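Local coordinates for protein Ral guanine nucleotide dissociation stimulator-like 2 (Mus musculus, PDB 4JGW) that probably acts as a guanine nucleotide exchange factor in small G-protein signalling and associates with GTP-bound Rap1A and H-Ras in vitro, at residues 98-103 with 145-150; 81-84 with 88-91; 91-96 with 131-136; 124-129 with 168-173; 19-24 with 47-52. All blocks are in the same frame, centred on the assembly; numbering follows the deposited sequence.

Contact 1 of 5, residues 98-103 with 145-150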
# COMPACT_ATOMS: atom_id res chain seq x y z
N ASP A 98 9.95 -21.45 19.35
CA ASP A 98 9.70 -21.71 20.77
C ASP A 98 8.54 -22.68 20.96
O ASP A 98 8.67 -23.68 21.67
CB ASP A 98 9.39 -20.40 21.52
CG ASP A 98 10.64 -19.63 21.90
OD1 ASP A 98 11.76 -20.10 21.62
OD2 ASP A 98 10.49 -18.54 22.50
N ARG A 99 7.41 -22.38 20.32
CA ARG A 99 6.19 -23.17 20.42
C ARG A 99 6.39 -24.61 19.94
O ARG A 99 5.86 -25.55 20.55
CB ARG A 99 5.03 -22.49 19.67
CG ARG A 99 3.71 -23.25 19.65
CD ARG A 99 3.10 -23.43 21.03
NE ARG A 99 1.90 -24.26 20.98
CZ ARG A 99 1.25 -24.73 22.05
NH1 ARG A 99 1.67 -24.45 23.28
NH2 ARG A 99 0.17 -25.47 21.88
N LEU A 100 7.16 -24.78 18.87
CA LEU A 100 7.47 -26.10 18.34
C LEU A 100 8.37 -26.90 19.28
O LEU A 100 8.21 -28.11 19.42
CB LEU A 100 8.10 -26.00 16.94
CG LEU A 100 7.23 -25.51 15.77
CD1 LEU A 100 8.10 -25.20 14.56
CD2 LEU A 100 6.14 -26.52 15.41
N GLU A 101 9.32 -26.21 19.91
CA GLU A 101 10.26 -26.83 20.85
C GLU A 101 9.58 -27.31 22.13
O GLU A 101 9.92 -28.37 22.65
CB GLU A 101 11.40 -25.87 21.19
CG GLU A 101 12.47 -25.76 20.12
CD GLU A 101 13.38 -24.56 20.30
OE1 GLU A 101 13.34 -23.92 21.38
OE2 GLU A 101 14.14 -24.25 19.37
N ALA A 102 8.63 -26.53 22.62
CA ALA A 102 7.86 -26.90 23.81
C ALA A 102 6.83 -27.99 23.51
O ALA A 102 6.02 -28.36 24.37
CB ALA A 102 7.17 -25.67 24.40
N LEU A 103 6.89 -28.52 22.29
CA LEU A 103 5.92 -29.49 21.81
C LEU A 103 6.61 -30.77 21.32
O LEU A 103 5.97 -31.64 20.73
CB LEU A 103 5.08 -28.87 20.70
CG LEU A 103 3.56 -28.88 20.86
CD1 LEU A 103 3.12 -28.00 22.03
CD2 LEU A 103 2.91 -28.40 19.59
N GLU A 145 15.22 -25.84 11.50
CA GLU A 145 15.63 -27.03 10.75
C GLU A 145 16.30 -28.10 11.62
O GLU A 145 16.29 -29.28 11.26
CB GLU A 145 16.48 -26.66 9.52
CG GLU A 145 17.98 -26.50 9.75
CD GLU A 145 18.76 -26.39 8.45
OE1 GLU A 145 18.63 -25.35 7.76
OE2 GLU A 145 19.50 -27.34 8.11
N SER A 146 16.85 -27.69 12.76
CA SER A 146 17.36 -28.64 13.75
C SER A 146 16.21 -29.34 14.47
O SER A 146 16.34 -30.50 14.87
CB SER A 146 18.28 -27.95 14.76
OG SER A 146 17.56 -27.06 15.59
N PHE A 147 15.09 -28.64 14.62
CA PHE A 147 13.88 -29.20 15.21
C PHE A 147 13.26 -30.26 14.32
O PHE A 147 12.77 -31.29 14.80
CB PHE A 147 12.87 -28.08 15.52
CG PHE A 147 11.44 -28.56 15.59
CD1 PHE A 147 10.92 -29.11 16.76
CD2 PHE A 147 10.60 -28.45 14.48
CE1 PHE A 147 9.61 -29.55 16.82
CE2 PHE A 147 9.28 -28.89 14.53
CZ PHE A 147 8.78 -29.44 15.70
N LEU A 148 13.28 -30.01 13.01
CA LEU A 148 12.68 -30.91 12.02
C LEU A 148 13.44 -32.22 11.87
O LEU A 148 12.83 -33.29 11.76
CB LEU A 148 12.56 -30.20 10.66
CG LEU A 148 11.56 -29.05 10.55
CD1 LEU A 148 11.94 -28.10 9.43
CD2 LEU A 148 10.13 -29.56 10.37
N LEU A 149 14.77 -32.14 11.85
CA LEU A 149 15.63 -33.31 11.75
C LEU A 149 15.64 -34.12 13.05
O LEU A 149 15.77 -35.35 13.02
CB LEU A 149 17.07 -32.90 11.38
CG LEU A 149 17.48 -32.82 9.90
CD1 LEU A 149 16.73 -31.73 9.14
CD2 LEU A 149 18.98 -32.60 9.80
N ARG A 150 15.49 -33.42 14.17
CA ARG A 150 15.45 -34.03 15.50
C ARG A 150 14.17 -34.84 15.71
O ARG A 150 14.19 -35.87 16.39
CB ARG A 150 15.55 -32.94 16.56
CG ARG A 150 16.18 -33.35 17.88
CD ARG A 150 16.77 -32.12 18.58
NE ARG A 150 15.78 -31.06 18.75
CZ ARG A 150 16.04 -29.76 18.66
NH1 ARG A 150 17.27 -29.33 18.39
NH2 ARG A 150 15.07 -28.87 18.83
O HOH W 1 15.26 -26.09 17.88

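Contact 2 of 5, residues 81-84 with 88-91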
# COMPACT_ATOMS: atom_id res chain seq x y z
N ALA A 81 0.84 -10.03 8.03
CA ALA A 81 0.95 -8.76 7.31
C ALA A 81 1.25 -7.57 8.21
O ALA A 81 1.94 -6.64 7.80
CB ALA A 81 -0.30 -8.50 6.49
N THR A 82 0.74 -7.60 9.44
CA THR A 82 0.83 -6.45 10.35
C THR A 82 1.86 -6.58 11.48
O THR A 82 2.07 -5.64 12.23
CB THR A 82 -0.55 -6.10 10.98
OG1 THR A 82 -0.99 -7.19 11.80
CG2 THR A 82 -1.59 -5.80 9.91
N HIS A 83 2.50 -7.75 11.59
CA HIS A 83 3.34 -8.05 12.76
C HIS A 83 4.48 -7.06 13.03
O HIS A 83 4.84 -6.83 14.19
CB HIS A 83 3.87 -9.50 12.72
CG HIS A 83 5.02 -9.70 11.78
ND1 HIS A 83 4.85 -9.88 10.43
CD2 HIS A 83 6.35 -9.78 12.01
CE1 HIS A 83 6.03 -10.05 9.86
NE2 HIS A 83 6.96 -10.00 10.80
N ARG A 84 5.03 -6.47 11.97
CA ARG A 84 6.14 -5.53 12.11
C ARG A 84 5.75 -4.21 12.77
O ARG A 84 6.61 -3.40 13.10
CB ARG A 84 6.80 -5.28 10.75
CG ARG A 84 7.57 -6.47 10.22
CD ARG A 84 8.52 -6.07 9.10
NE ARG A 84 9.56 -7.07 8.93
CZ ARG A 84 10.73 -6.85 8.33
NH1 ARG A 84 11.02 -5.65 7.84
NH2 ARG A 84 11.61 -7.83 8.23
N SER A 88 8.66 -7.99 15.79
CA SER A 88 9.58 -8.07 14.66
C SER A 88 9.58 -9.47 14.05
O SER A 88 9.15 -10.43 14.70
CB SER A 88 11.00 -7.64 15.06
OG SER A 88 11.63 -8.63 15.84
N THR A 89 10.06 -9.56 12.81
CA THR A 89 10.15 -10.83 12.09
C THR A 89 11.00 -11.89 12.80
O THR A 89 10.56 -13.04 12.92
CB THR A 89 10.62 -10.61 10.62
OG1 THR A 89 9.62 -9.87 9.92
CG2 THR A 89 10.86 -11.93 9.90
N PRO A 90 12.21 -11.52 13.29
CA PRO A 90 12.97 -12.52 14.05
C PRO A 90 12.31 -12.90 15.38
O PRO A 90 12.41 -14.05 15.81
CB PRO A 90 14.33 -11.85 14.28
CG PRO A 90 14.08 -10.39 14.11
CD PRO A 90 12.99 -10.28 13.09
N ALA A 91 11.63 -11.94 16.00
CA ALA A 91 10.91 -12.19 17.25
C ALA A 91 9.74 -13.15 17.06
O ALA A 91 9.54 -14.06 17.87
CB ALA A 91 10.43 -10.88 17.86

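Contact 3 of 5, residues 91-96 with 131-136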
# COMPACT_ATOMS: atom_id res chain seq x y z
N ALA A 91 11.63 -11.94 16.00
CA ALA A 91 10.91 -12.19 17.25
C ALA A 91 9.74 -13.15 17.06
O ALA A 91 9.54 -14.06 17.87
CB ALA A 91 10.43 -10.88 17.86
N LEU A 92 8.99 -12.97 15.98
CA LEU A 92 7.85 -13.84 15.66
C LEU A 92 8.31 -15.23 15.24
O LEU A 92 7.73 -16.23 15.68
CB LEU A 92 6.98 -13.21 14.56
CG LEU A 92 5.67 -13.90 14.16
CD1 LEU A 92 4.72 -14.02 15.34
CD2 LEU A 92 5.01 -13.17 13.01
N PHE A 93 9.35 -15.29 14.40
CA PHE A 93 9.97 -16.54 13.98
C PHE A 93 10.48 -17.32 15.19
O PHE A 93 10.30 -18.54 15.27
CB PHE A 93 11.13 -16.24 13.03
CG PHE A 93 11.48 -17.37 12.08
CD1 PHE A 93 12.29 -17.12 10.97
CD2 PHE A 93 11.02 -18.66 12.29
CE1 PHE A 93 12.63 -18.14 10.09
CE2 PHE A 93 11.36 -19.69 11.41
CZ PHE A 93 12.16 -19.43 10.31
N GLY A 94 11.11 -16.61 16.13
CA GLY A 94 11.62 -17.21 17.36
C GLY A 94 10.54 -17.82 18.23
O GLY A 94 10.72 -18.92 18.77
N LEU A 95 9.41 -17.13 18.35
CA LEU A 95 8.27 -17.61 19.14
C LEU A 95 7.57 -18.81 18.49
O LEU A 95 6.99 -19.64 19.18
CB LEU A 95 7.27 -16.49 19.40
CG LEU A 95 7.76 -15.35 20.31
CD1 LEU A 95 6.89 -14.14 20.14
CD2 LEU A 95 7.82 -15.78 21.77
N VAL A 96 7.63 -18.88 17.16
CA VAL A 96 7.16 -20.05 16.43
C VAL A 96 8.06 -21.24 16.73
O VAL A 96 7.58 -22.34 17.03
CB VAL A 96 7.07 -19.78 14.90
CG1 VAL A 96 6.86 -21.08 14.12
CG2 VAL A 96 5.96 -18.79 14.59
N GLU A 131 10.40 -10.35 1.59
CA GLU A 131 11.32 -9.29 2.05
C GLU A 131 11.51 -9.28 3.57
O GLU A 131 12.46 -8.67 4.07
CB GLU A 131 10.84 -7.92 1.56
CG GLU A 131 10.84 -7.73 0.04
CD GLU A 131 9.55 -8.20 -0.63
OE1 GLU A 131 8.61 -8.64 0.08
OE2 GLU A 131 9.47 -8.13 -1.88
N ASP A 132 10.62 -9.95 4.30
CA ASP A 132 10.72 -10.07 5.75
C ASP A 132 11.93 -10.89 6.18
O ASP A 132 12.50 -10.65 7.24
CB ASP A 132 9.44 -10.69 6.34
CG ASP A 132 8.28 -9.71 6.43
OD1 ASP A 132 8.40 -8.57 5.94
OD2 ASP A 132 7.23 -10.10 6.99
N PHE A 133 12.31 -11.86 5.35
CA PHE A 133 13.37 -12.80 5.68
C PHE A 133 14.72 -12.41 5.07
O PHE A 133 14.82 -12.14 3.87
CB PHE A 133 12.98 -14.21 5.22
CG PHE A 133 11.70 -14.72 5.84
CD1 PHE A 133 10.49 -14.53 5.19
CD2 PHE A 133 11.72 -15.38 7.06
CE1 PHE A 133 9.30 -15.00 5.76
CE2 PHE A 133 10.54 -15.84 7.64
CZ PHE A 133 9.33 -15.65 6.98
N GLY A 134 15.74 -12.37 5.91
CA GLY A 134 17.09 -12.04 5.49
C GLY A 134 18.15 -12.68 6.37
O GLY A 134 18.05 -13.85 6.73
N SER A 135 19.17 -11.89 6.71
CA SER A 135 20.28 -12.35 7.54
C SER A 135 19.92 -12.38 9.02
O SER A 135 20.49 -13.15 9.79
CB SER A 135 21.51 -11.46 7.31
OG SER A 135 22.55 -11.77 8.22
N GLU A 136 18.96 -11.53 9.40
CA GLU A 136 18.54 -11.38 10.80
C GLU A 136 17.82 -12.61 11.38
O GLU A 136 17.76 -12.78 12.60
CB GLU A 136 17.64 -10.15 10.95
CG GLU A 136 18.37 -8.82 10.78
CD GLU A 136 17.44 -7.62 10.84
OE1 GLU A 136 16.22 -7.78 10.56
OE2 GLU A 136 17.92 -6.51 11.15

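Contact 4 of 5, residues 124-129 with 168-173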
# COMPACT_ATOMS: atom_id res chain seq x y z
N THR A 124 3.32 -19.73 3.64
CA THR A 124 2.45 -18.59 3.32
C THR A 124 3.15 -17.26 3.61
O THR A 124 3.13 -16.36 2.78
CB THR A 124 1.09 -18.68 4.07
OG1 THR A 124 0.41 -19.88 3.69
CG2 THR A 124 0.20 -17.49 3.73
N TRP A 125 3.78 -17.17 4.78
CA TRP A 125 4.55 -15.98 5.19
C TRP A 125 5.65 -15.64 4.19
O TRP A 125 5.78 -14.49 3.77
CB TRP A 125 5.14 -16.21 6.59
CG TRP A 125 5.79 -15.01 7.24
CD1 TRP A 125 5.85 -13.73 6.77
CD2 TRP A 125 6.44 -14.99 8.52
NE1 TRP A 125 6.52 -12.92 7.66
CE2 TRP A 125 6.89 -13.67 8.74
CE3 TRP A 125 6.71 -15.96 9.50
CZ2 TRP A 125 7.58 -13.29 9.90
CZ3 TRP A 125 7.40 -15.59 10.65
CH2 TRP A 125 7.83 -14.26 10.84
N LEU A 126 6.42 -16.65 3.80
CA LEU A 126 7.53 -16.47 2.86
C LEU A 126 7.03 -16.10 1.46
O LEU A 126 7.61 -15.23 0.80
CB LEU A 126 8.39 -17.74 2.81
CG LEU A 126 9.60 -17.79 1.87
CD1 LEU A 126 10.62 -16.70 2.19
CD2 LEU A 126 10.24 -19.16 1.95
N ALA A 127 5.95 -16.75 1.03
CA ALA A 127 5.35 -16.47 -0.28
C ALA A 127 4.73 -15.07 -0.32
O ALA A 127 4.90 -14.34 -1.31
CB ALA A 127 4.32 -17.53 -0.63
N SER A 128 4.02 -14.69 0.74
CA SER A 128 3.37 -13.38 0.83
C SER A 128 4.37 -12.24 1.05
O SER A 128 4.27 -11.20 0.40
CB SER A 128 2.32 -13.37 1.94
OG SER A 128 1.27 -14.28 1.67
N HIS A 129 5.31 -12.44 1.98
CA HIS A 129 6.25 -11.39 2.35
C HIS A 129 7.70 -11.88 2.36
O HIS A 129 8.29 -12.03 3.43
CB HIS A 129 5.88 -10.80 3.73
CG HIS A 129 4.40 -10.66 3.95
ND1 HIS A 129 3.65 -9.68 3.34
CD2 HIS A 129 3.54 -11.37 4.71
CE1 HIS A 129 2.39 -9.80 3.72
NE2 HIS A 129 2.30 -10.81 4.55
N ARG A 168 14.90 -24.81 2.03
CA ARG A 168 15.67 -24.38 0.85
C ARG A 168 15.30 -22.96 0.43
O ARG A 168 16.19 -22.14 0.14
CB ARG A 168 15.46 -25.36 -0.31
CG ARG A 168 16.16 -24.97 -1.61
CD ARG A 168 15.96 -26.03 -2.69
NE ARG A 168 14.57 -26.16 -3.11
CZ ARG A 168 14.05 -25.59 -4.19
NH1 ARG A 168 14.80 -24.83 -4.99
NH2 ARG A 168 12.76 -25.77 -4.49
N ASN A 169 14.00 -22.66 0.40
CA ASN A 169 13.51 -21.34 0.04
C ASN A 169 13.85 -20.27 1.09
O ASN A 169 14.10 -19.12 0.74
CB ASN A 169 12.00 -21.37 -0.22
CG ASN A 169 11.64 -22.09 -1.52
OD1 ASN A 169 12.29 -21.90 -2.55
ND2 ASN A 169 10.60 -22.91 -1.47
N LEU A 170 13.86 -20.67 2.36
CA LEU A 170 14.25 -19.78 3.45
C LEU A 170 15.76 -19.56 3.51
O LEU A 170 16.22 -18.51 3.98
CB LEU A 170 13.74 -20.31 4.80
CG LEU A 170 12.25 -20.18 5.14
CD1 LEU A 170 11.89 -21.09 6.30
CD2 LEU A 170 11.86 -18.74 5.44
N ARG A 171 16.53 -20.55 3.03
CA ARG A 171 17.99 -20.45 2.95
C ARG A 171 18.43 -19.38 1.95
O ARG A 171 19.34 -18.60 2.23
CB ARG A 171 18.60 -21.80 2.56
CG ARG A 171 18.71 -22.81 3.68
CD ARG A 171 19.21 -24.15 3.14
NE ARG A 171 19.20 -25.20 4.15
CZ ARG A 171 19.54 -26.47 3.92
NH1 ARG A 171 19.93 -26.85 2.71
NH2 ARG A 171 19.50 -27.36 4.90
N ALA A 172 17.77 -19.36 0.79
CA ALA A 172 18.07 -18.41 -0.28
C ALA A 172 17.97 -16.95 0.18
O ALA A 172 18.66 -16.08 -0.34
CB ALA A 172 17.16 -18.65 -1.47
N ARG A 173 17.11 -16.71 1.17
CA ARG A 173 16.92 -15.39 1.75
C ARG A 173 17.37 -15.36 3.21
O ARG A 173 18.28 -14.62 3.57
CB ARG A 173 15.46 -14.95 1.64
CG ARG A 173 15.01 -14.64 0.21
CD ARG A 173 13.61 -14.05 0.19
NE ARG A 173 13.35 -13.34 -1.06
CZ ARG A 173 13.60 -12.05 -1.27
NH1 ARG A 173 14.15 -11.31 -0.31
NH2 ARG A 173 13.32 -11.50 -2.44

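Contact 5 of 5, residues 19-24 with 47-52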
# COMPACT_ATOMS: atom_id res chain seq x y z
N GLU A 19 -15.13 -15.91 25.26
CA GLU A 19 -14.44 -16.94 26.02
C GLU A 19 -13.00 -16.52 26.32
O GLU A 19 -12.34 -15.89 25.49
CB GLU A 19 -14.43 -18.27 25.25
CG GLU A 19 -15.80 -18.94 25.15
CD GLU A 19 -15.76 -20.27 24.42
OE1 GLU A 19 -14.66 -20.84 24.25
OE2 GLU A 19 -16.84 -20.76 24.02
N GLU A 20 -12.53 -16.86 27.52
CA GLU A 20 -11.18 -16.52 27.95
C GLU A 20 -10.26 -17.74 27.94
O GLU A 20 -10.68 -18.84 28.31
CB GLU A 20 -11.20 -15.90 29.36
CG GLU A 20 -12.06 -14.63 29.50
CD GLU A 20 -11.49 -13.42 28.77
OE1 GLU A 20 -10.26 -13.36 28.55
OE2 GLU A 20 -12.28 -12.52 28.43
N GLU A 21 -9.03 -17.53 27.51
CA GLU A 21 -7.99 -18.57 27.55
C GLU A 21 -6.73 -18.03 28.22
O GLU A 21 -6.64 -16.83 28.51
CB GLU A 21 -7.68 -19.11 26.15
CG GLU A 21 -8.73 -20.08 25.62
CD GLU A 21 -8.29 -20.83 24.37
OE1 GLU A 21 -7.15 -20.63 23.89
OE2 GLU A 21 -9.10 -21.64 23.86
N ASP A 22 -5.76 -18.91 28.46
CA ASP A 22 -4.52 -18.59 29.18
C ASP A 22 -4.15 -17.10 29.13
O ASP A 22 -4.18 -16.41 30.16
CB ASP A 22 -3.36 -19.46 28.68
CG ASP A 22 -2.07 -19.27 29.49
OD1 ASP A 22 -2.14 -18.95 30.70
OD2 ASP A 22 -0.98 -19.44 28.90
N GLY A 23 -3.82 -16.61 27.94
CA GLY A 23 -3.48 -15.20 27.75
C GLY A 23 -4.12 -14.59 26.52
O GLY A 23 -3.49 -13.81 25.81
N ALA A 24 -5.39 -14.93 26.28
CA ALA A 24 -6.12 -14.46 25.11
C ALA A 24 -7.63 -14.42 25.33
O ALA A 24 -8.17 -15.15 26.16
CB ALA A 24 -5.80 -15.34 23.90
N SER A 47 -20.10 -21.67 12.52
CA SER A 47 -19.45 -20.99 13.64
C SER A 47 -18.10 -20.37 13.30
O SER A 47 -17.47 -20.72 12.30
CB SER A 47 -19.32 -21.93 14.84
OG SER A 47 -18.37 -22.95 14.60
N SER A 48 -17.69 -19.42 14.13
CA SER A 48 -16.34 -18.86 14.09
C SER A 48 -15.89 -18.57 15.51
O SER A 48 -16.67 -18.10 16.33
CB SER A 48 -16.29 -17.58 13.25
OG SER A 48 -17.07 -16.56 13.83
N ARG A 49 -14.62 -18.88 15.80
CA ARG A 49 -14.01 -18.53 17.07
C ARG A 49 -12.77 -17.68 16.78
O ARG A 49 -11.71 -18.20 16.44
CB ARG A 49 -13.67 -19.78 17.88
CG ARG A 49 -13.08 -19.49 19.26
CD ARG A 49 -12.80 -20.76 20.06
NE ARG A 49 -12.23 -20.43 21.36
CZ ARG A 49 -12.16 -21.26 22.40
NH1 ARG A 49 -12.64 -22.50 22.32
NH2 ARG A 49 -11.63 -20.83 23.54
N ARG A 50 -12.92 -16.36 16.92
CA ARG A 50 -11.89 -15.42 16.50
C ARG A 50 -11.19 -14.74 17.66
O ARG A 50 -11.85 -14.21 18.57
CB ARG A 50 -12.47 -14.37 15.55
CG ARG A 50 -13.19 -14.95 14.34
CD ARG A 50 -13.41 -13.90 13.28
NE ARG A 50 -14.18 -14.42 12.15
CZ ARG A 50 -15.50 -14.27 12.01
NH1 ARG A 50 -16.21 -13.62 12.92
NH2 ARG A 50 -16.10 -14.79 10.94
N LEU A 51 -9.86 -14.75 17.63
CA LEU A 51 -9.05 -14.08 18.65
C LEU A 51 -9.26 -12.56 18.57
O LEU A 51 -9.14 -11.97 17.50
CB LEU A 51 -7.57 -14.45 18.52
CG LEU A 51 -6.62 -14.03 19.67
CD1 LEU A 51 -5.44 -14.98 19.79
CD2 LEU A 51 -6.14 -12.59 19.53
N ARG A 52 -9.56 -11.96 19.72
CA ARG A 52 -9.81 -10.53 19.82
C ARG A 52 -8.60 -9.78 20.38
O ARG A 52 -8.24 -8.71 19.90
CB ARG A 52 -11.03 -10.26 20.70
CG ARG A 52 -12.37 -10.54 20.03
CD ARG A 52 -12.84 -9.33 19.24
NE ARG A 52 -14.29 -9.30 19.10
CZ ARG A 52 -15.13 -8.83 20.02
NH1 ARG A 52 -14.66 -8.34 21.16
NH2 ARG A 52 -16.43 -8.85 19.79

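Contact 1 of 5, residues 98-103 with 145-150
Within the all-helical part of the N-terminal Ras-GEF (REM) domain, Leu100 near the end of helix 89-101 lies over one face of the Phe147 ring, which reaches across from helix 138-151. Of the side-chain atoms the leucine CB comes nearest, 3.7 Å from Phe147 CZ. It stands over the ring face, 15° off the normal through the centroid, a CH-pi contact. Both methyl groups lie along the CE2 side: Leu100 CD1 is 3.9 Å from Phe147 CE2, and CD2 stays close to CZ and CE2. With its CG turned away from the backbone N (chi1 156°), Phe147 sends the ring rim as far as the partner backbone, where CE1 approaches Leu100 O at 3.3 Å. Leu111 and Thr115 of helix 108-128 also touch this ring, so the apolar pair belongs to a three-helix packing centre of the REM bundle. Toward the surface the helices meet through polar groups instead. A water donates to Glu101 OE2 (2.6 Å) and accepts from Arg150 NH2 (2.9 Å), with a further weak bond to Ser146 OG. One water thus bridges Glu101 and Arg150, whose charged atoms do not meet directly, while the arginine finds its stronger partner in Glu104, to which its NE makes a salt bridge.

Contact 2 of 5, residues 81-84 with 88-91
Thr89 OG1 is gripped from two neighbouring residues, His83 and Arg84, and these bonds form the tight part of the contact. His83 NE2 lies 2.8 Å from Thr89 OG1 in a nearly straight hydrogen bond, and Arg84 NE donates to the same oxygen at 3.0 Å with an N-H...O angle of 163°. The hydroxyl sits in the guanidinium plane, at its edge, and Arg84 NH2 adds a weak, more bent bond to it at 3.3 Å. His83 places its CG between the backbone N and the carbonyl carbon (chi1 78°), which turns the ring edge toward the start of the next helix; there CD2 packs at 3.8 Å against Ser88 C. The ring's rotation is further fixed by the hydrogen bond of His83 ND1 to Leu80 O, and Trp125 meets it edge-to-face. Arg84 runs extended from CG to NE alongside, and its CG rests over one face of the imidazole.

Away from this buried side the contact loosens. Arg84 is largely exposed and its attraction to Asp132 is long and weak. The CB of Ser88 is directed away from residues 81-84, and its OG accepts from Ala91 N at 3.3 Å. Ser88 thus caps the start of helix 89-101 through a weak bond, and Thr89, the first residue of that helix, is tied back to His83 and Arg84, which follow helix 75-82: a short connection between two consecutive helices of the REM domain.

Contact 3 of 5, residues 91-96 with 131-136
The CA atoms of Phe93 and Phe133 are 9.7 Å apart, the closest backbone approach between a turn of helix 89-101 and the loop that follows helix 108-128, so the gap is bridged by side chains alone. Two phenylalanine rings do the bridging. Phe93 is directed toward the loop, its CG opposite the backbone N (chi1 -156°), whereas Phe133 leaves its backbone at a slant and brings only the end of its ring close. The rings meet at Phe133 CE2, which lies 4.0 Å from Phe93 CE1 and equally far from Phe93 CD1. Their planes are almost perpendicular, at 89°, with centroids 5.9 Å apart. On the Phe133 side the approach is at the ring edge, close to its plane; on the Phe93 side it is oblique, so the pair is neither a stack nor a regular edge-to-face couple.

In the REM domain this loop joins helix 108-128 to helix 138-151, and the pair of rings packs it against helix 89-101. Leu122 of helix 108-128 and Gln140 and Leu144 of helix 138-151 touch Phe93 as well, which places this ring where three helices converge. Phe133 is in turn met by Trp125, the two ring planes inclined at about 60°. The preceding residue contributes a polar tie: Asp132 OD2 is hydrogen-bonded to Trp125 NE1, holding the loop to the indole whose ring also packs on Phe133.

Contact 4 of 5, residues 124-129 with 168-173
Between residues 124-129 and 168-173, the CA atoms of Leu126 and Leu170 come nearest, at 7.5 Å, both segments being near the C-terminal ends of their helices, 108-128 and 164-172. Leu126 carries the contact. Its CG stands opposite the backbone N (chi1 179°), which carries both methyl groups across to the other helix. There CD2 rests on Asn169 CB at 3.6 Å, touching the aliphatic root of that side chain and not its amide, and the two side chains lie at about a right angle. The same methyl is 3.9 Å from Leu170 CD2, and Leu126 CD1 comes within 4.0 Å of that atom, so one leucine methyl of helix 164-172 is met by both branches of Leu126. At the edge of the patch the aliphatic part of Arg173 makes a looser approach, its CD 4.5 Å from Leu126 CD1. Phe133 touches Leu126 and Leu170 alike and extends the apolar patch into the loop after helix 108-128.

No hydrogen bond or salt bridge spans the two segments: helix 164-172 is held here by dispersion and the burial of methyl groups, an attraction that sets little by way of direction.

Contact 5 of 5, residues 19-24 with 47-52
Extended torsions all along its chain, from CG opposite the backbone N (chi1 -177°) out to NE, carry the guanidinium of Arg49 to Glu19 and Glu21. Both glutamates place CG beside the backbone N and then run straight, which brings their carboxylates to the same nitrogen. Glu21 OE2 lies 2.7 Å from Arg49 NH2 and Glu19 OE1 lies 3.1 Å from that atom, each a salt bridge. The two are built differently. Glu19 OE1 sits over one face of the guanidinium, 2.9 Å above its plane, with the carboxylate turned 78° from that plane; no N-H points at it, so this bridge is one of charge alone. Glu21 approaches obliquely, its carboxylate plane at 67° to the guanidinium. The other oxygen of Glu19, OE2, bonds to Trp17 NE1.

These strands, 11-21 and 46-54, are not neighbours in the antiparallel sheet: strand 24-33 runs between them, and its Phe26 makes a cation-pi contact with Arg49. Residues Glu21 and Ala24 exchange two backbone hydrogen bonds, closing the tight hairpin that leads from strand 11-21 into strand 24-33. Beyond the turn, Ala24 CB meets Leu51 CD1 at 4.1 Å, an apolar touch that Leu59 and Ala58 of helix 56-63 continue.

One arginine probably offsets part of the charge of two glutamates on the same face of the outer strand, so the trio would keep a net negative charge, and because neither bridge is a well-aligned hydrogen bond, the attraction should depend chiefly on proximity of charge.

Overall arrangement
Contacts 2, 3 and 4 form one connected region of the REM domain: contacts 2 and 3 have centres 7 Å apart and share Ala91, while contact 4 lies 10 Å from contact 3, centre to centre. Asp132 and Trp125 link them, the acid side chain also touching His83. Contact 1 sits farther along helix 89-101, with its centre 15 Å from that of contact 3, and meets contact 4 through the Glu145-Arg171 salt bridge. Contact 5, in the sheet, stands apart; its nearest atoms are about 8 Å from contact 1. Helix 416-436 of the Ras-GEF region packs against residues of both contact 2 and contact 5, joining this N-terminal part to the exchange-factor domain.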